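PDB 6K7Z: GH18 chiitnase from Pseudoalteromonas aurantia, which probably cleaves internal beta-1,4 linkages of chitin, acting as an endochitinase of glycoside hydrolase family 18. Local coordinates for residues 198-206 against 243-254. Sequence-based numbering, arbitrary orientation.
Sequences PDQIVSSYL and EVIKPIQQQSSL
V202, Y205 and L206 of helix 198-209 pack on I248 and the end of helix 237-251, an apolar contact between neighbouring outer helices of the barrel. The axes of 198-206 and 243-251 come within 9.1 Å, at 37° between their N-to-C directions. No direct hydrogen bond joins the two segments.

I248 touches both V202 and the ring of Y205. Its CD1 meets Y205 CD2 obliquely at 3.5 Å. Its CG1 touches V202 CG1 at 4.0 Å. With V202 CG1 anti to the backbone N (chi1 169°) and meeting I248, CG2 turns to E243 O and V244 CA. L206 splits its tip, with CD1 at the Q251 amide and CD2 on S252 CB.

At the N-terminal end of helix 198-209, P198 CB lies 3.5 Å from E243 CB. Beside it, two waters bridge the helices. Both donate to D199 OD1; one also donates to E243 O, the other to E243 OE1 at 2.8 Å. The second water, between the carboxylates, probably eases the closeness of D199 and E243.

Past the end of helix 237-251, L254 CD1 packs on Y205 CZ at 3.7 Å. The Y205 hydroxyl hydrogen-bonds V219 O of strand 219-224 and G255 N, just before strand 256-260, tying helix 198-209 to both. I201 and V244 both touch F223 of strand 219-224. Two successive outer helices packed side by side around a closed parallel barrel are typical of the TIM barrel of family 18 chitinases.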
# COMPACT_ATOMS: atom_id res chain seq x y z
N PRO A 198 -15.96 9.34 9.39
CA PRO A 198 -14.81 9.44 10.30
C PRO A 198 -14.94 8.63 11.57
O PRO A 198 -13.97 8.01 12.01
CB PRO A 198 -14.74 10.94 10.62
CG PRO A 198 -15.48 11.62 9.53
CD PRO A 198 -16.54 10.66 9.07
N ASP A 199 -16.12 8.65 12.20
CA ASP A 199 -16.29 7.88 13.44
C ASP A 199 -15.99 6.41 13.21
O ASP A 199 -15.30 5.77 14.02
CB ASP A 199 -17.72 8.06 13.96
CG ASP A 199 -18.09 9.51 14.11
OD1 ASP A 199 -17.17 10.34 14.21
OD2 ASP A 199 -19.31 9.82 14.13
N GLN A 200 -16.48 5.85 12.11
CA GLN A 200 -16.21 4.45 11.82
C GLN A 200 -14.73 4.24 11.49
O GLN A 200 -14.15 3.21 11.86
CB GLN A 200 -17.11 3.98 10.68
CG GLN A 200 -16.93 2.52 10.31
CD GLN A 200 -17.38 1.59 11.42
OE1 GLN A 200 -16.56 0.93 12.07
NE2 GLN A 200 -18.69 1.54 11.65
N ILE A 201 -14.11 5.20 10.80
CA ILE A 201 -12.70 5.04 10.46
C ILE A 201 -11.84 5.02 11.72
O ILE A 201 -10.91 4.22 11.86
CB ILE A 201 -12.26 6.15 9.49
CG1 ILE A 201 -12.95 5.99 8.13
CG2 ILE A 201 -10.74 6.18 9.35
CD1 ILE A 201 -12.93 7.26 7.28
N VAL A 202 -12.16 5.91 12.68
CA VAL A 202 -11.38 6.00 13.91
C VAL A 202 -11.51 4.73 14.74
O VAL A 202 -10.51 4.18 15.21
CB VAL A 202 -11.81 7.24 14.71
CG1 VAL A 202 -11.20 7.20 16.11
CG2 VAL A 202 -11.39 8.52 13.97
N SER A 203 -12.73 4.28 14.98
CA SER A 203 -12.89 3.09 15.82
C SER A 203 -12.23 1.88 15.17
O SER A 203 -11.53 1.12 15.85
CB SER A 203 -14.37 2.81 16.09
OG SER A 203 -15.08 2.60 14.89
N SER A 204 -12.40 1.72 13.86
CA SER A 204 -11.76 0.61 13.17
C SER A 204 -10.24 0.73 13.21
O SER A 204 -9.55 -0.26 13.48
CB SER A 204 -12.26 0.53 11.72
OG SER A 204 -13.61 0.11 11.68
N TYR A 205 -9.70 1.93 12.95
CA TYR A 205 -8.26 2.13 13.06
C TYR A 205 -7.74 1.66 14.41
O TYR A 205 -6.74 0.92 14.49
CB TYR A 205 -7.89 3.60 12.83
CG TYR A 205 -6.40 3.80 12.95
CD1 TYR A 205 -5.57 3.58 11.86
CD2 TYR A 205 -5.82 4.15 14.16
CE1 TYR A 205 -4.19 3.73 11.96
CE2 TYR A 205 -4.44 4.29 14.27
CZ TYR A 205 -3.64 4.08 13.17
OH TYR A 205 -2.28 4.21 13.28
N LEU A 206 -8.39 2.07 15.50
CA LEU A 206 -7.92 1.67 16.82
C LEU A 206 -7.96 0.15 16.99
O LEU A 206 -7.01 -0.45 17.50
CB LEU A 206 -8.75 2.36 17.89
CG LEU A 206 -8.64 3.89 17.92
CD1 LEU A 206 -9.68 4.49 18.88
CD2 LEU A 206 -7.23 4.29 18.32
N GLU A 243 -11.50 15.15 12.37
CA GLU A 243 -12.39 14.05 12.73
C GLU A 243 -11.74 12.68 12.62
O GLU A 243 -12.35 11.70 13.06
CB GLU A 243 -13.66 14.08 11.86
CG GLU A 243 -14.42 15.41 11.91
CD GLU A 243 -15.88 15.32 11.50
OE1 GLU A 243 -16.53 14.28 11.76
OE2 GLU A 243 -16.41 16.31 10.95
N VAL A 244 -10.53 12.59 12.08
CA VAL A 244 -9.80 11.32 12.05
C VAL A 244 -8.48 11.45 12.80
O VAL A 244 -8.25 10.74 13.79
CB VAL A 244 -9.55 10.87 10.60
CG1 VAL A 244 -8.64 9.64 10.57
CG2 VAL A 244 -10.86 10.59 9.89
N ILE A 245 -7.60 12.33 12.31
CA ILE A 245 -6.24 12.42 12.83
C ILE A 245 -6.25 12.85 14.30
O ILE A 245 -5.67 12.19 15.16
CB ILE A 245 -5.40 13.38 11.97
CG1 ILE A 245 -5.10 12.75 10.60
CG2 ILE A 245 -4.10 13.73 12.68
CD1 ILE A 245 -4.37 13.66 9.63
N LYS A 246 -6.89 13.97 14.60
CA LYS A 246 -6.88 14.42 15.99
C LYS A 246 -7.60 13.45 16.92
O LYS A 246 -7.04 13.16 17.99
CB LYS A 246 -7.45 15.84 16.08
CG LYS A 246 -6.43 16.85 15.55
CD LYS A 246 -6.82 18.30 15.81
CE LYS A 246 -5.79 19.25 15.21
NZ LYS A 246 -4.46 19.16 15.88
N PRO A 247 -8.76 12.88 16.59
CA PRO A 247 -9.35 11.89 17.51
C PRO A 247 -8.47 10.67 17.73
O PRO A 247 -8.46 10.12 18.84
CB PRO A 247 -10.68 11.53 16.82
CG PRO A 247 -11.01 12.75 16.01
CD PRO A 247 -9.68 13.22 15.49
N ILE A 248 -7.70 10.23 16.75
CA ILE A 248 -6.83 9.09 16.96
C ILE A 248 -5.65 9.52 17.87
O ILE A 248 -5.27 8.82 18.77
CB ILE A 248 -6.32 8.54 15.62
CG1 ILE A 248 -7.40 7.81 14.89
CG2 ILE A 248 -5.15 7.61 15.81
CD1 ILE A 248 -7.04 7.41 13.49
N GLN A 249 -5.09 10.69 17.60
CA GLN A 249 -3.99 11.18 18.40
C GLN A 249 -4.37 11.38 19.88
O GLN A 249 -3.52 11.29 20.71
CB GLN A 249 -3.42 12.47 17.86
CG GLN A 249 -2.70 12.35 16.54
CD GLN A 249 -2.35 13.71 15.94
OE1 GLN A 249 -3.02 14.65 16.14
NE2 GLN A 249 -1.29 13.77 15.20
N GLN A 250 -5.64 11.66 20.14
CA GLN A 250 -6.15 11.86 21.50
C GLN A 250 -6.15 10.56 22.26
O GLN A 250 -5.85 10.54 23.41
CB GLN A 250 -7.53 12.58 21.58
CG GLN A 250 -8.63 12.08 20.66
CD GLN A 250 -9.98 12.80 20.83
OE1 GLN A 250 -10.00 14.00 20.95
NE2 GLN A 250 -11.07 12.07 20.85
N GLN A 251 -6.48 9.48 21.59
CA GLN A 251 -6.54 8.17 22.22
C GLN A 251 -5.37 7.25 22.13
O GLN A 251 -5.29 6.38 22.91
CB GLN A 251 -7.68 7.38 21.67
CG GLN A 251 -9.00 7.95 21.93
CD GLN A 251 -10.04 6.88 21.86
OE1 GLN A 251 -9.95 5.85 22.54
NE2 GLN A 251 -11.02 7.10 20.99
N SER A 252 -4.51 7.44 21.15
CA SER A 252 -3.42 6.59 20.89
C SER A 252 -2.40 7.37 20.08
O SER A 252 -2.37 8.57 20.13
CB SER A 252 -4.02 5.44 20.05
OG SER A 252 -3.10 4.57 19.53
N SER A 253 -1.54 6.67 19.39
CA SER A 253 -0.71 7.33 18.40
C SER A 253 -1.21 6.93 17.03
O SER A 253 -2.07 6.05 16.88
CB SER A 253 0.78 7.01 18.59
OG SER A 253 1.02 5.62 18.66
N LEU A 254 -0.68 7.62 16.02
CA LEU A 254 -1.11 7.45 14.63
C LEU A 254 0.12 7.05 13.81
O LEU A 254 1.08 7.82 13.72
CB LEU A 254 -1.74 8.74 14.10
CG LEU A 254 -2.13 8.77 12.62
CD1 LEU A 254 -2.99 7.56 12.24
CD2 LEU A 254 -2.86 10.07 12.27
O HOH W 1 -14.28 11.12 14.72
O HOH W 2 -17.34 12.98 14.09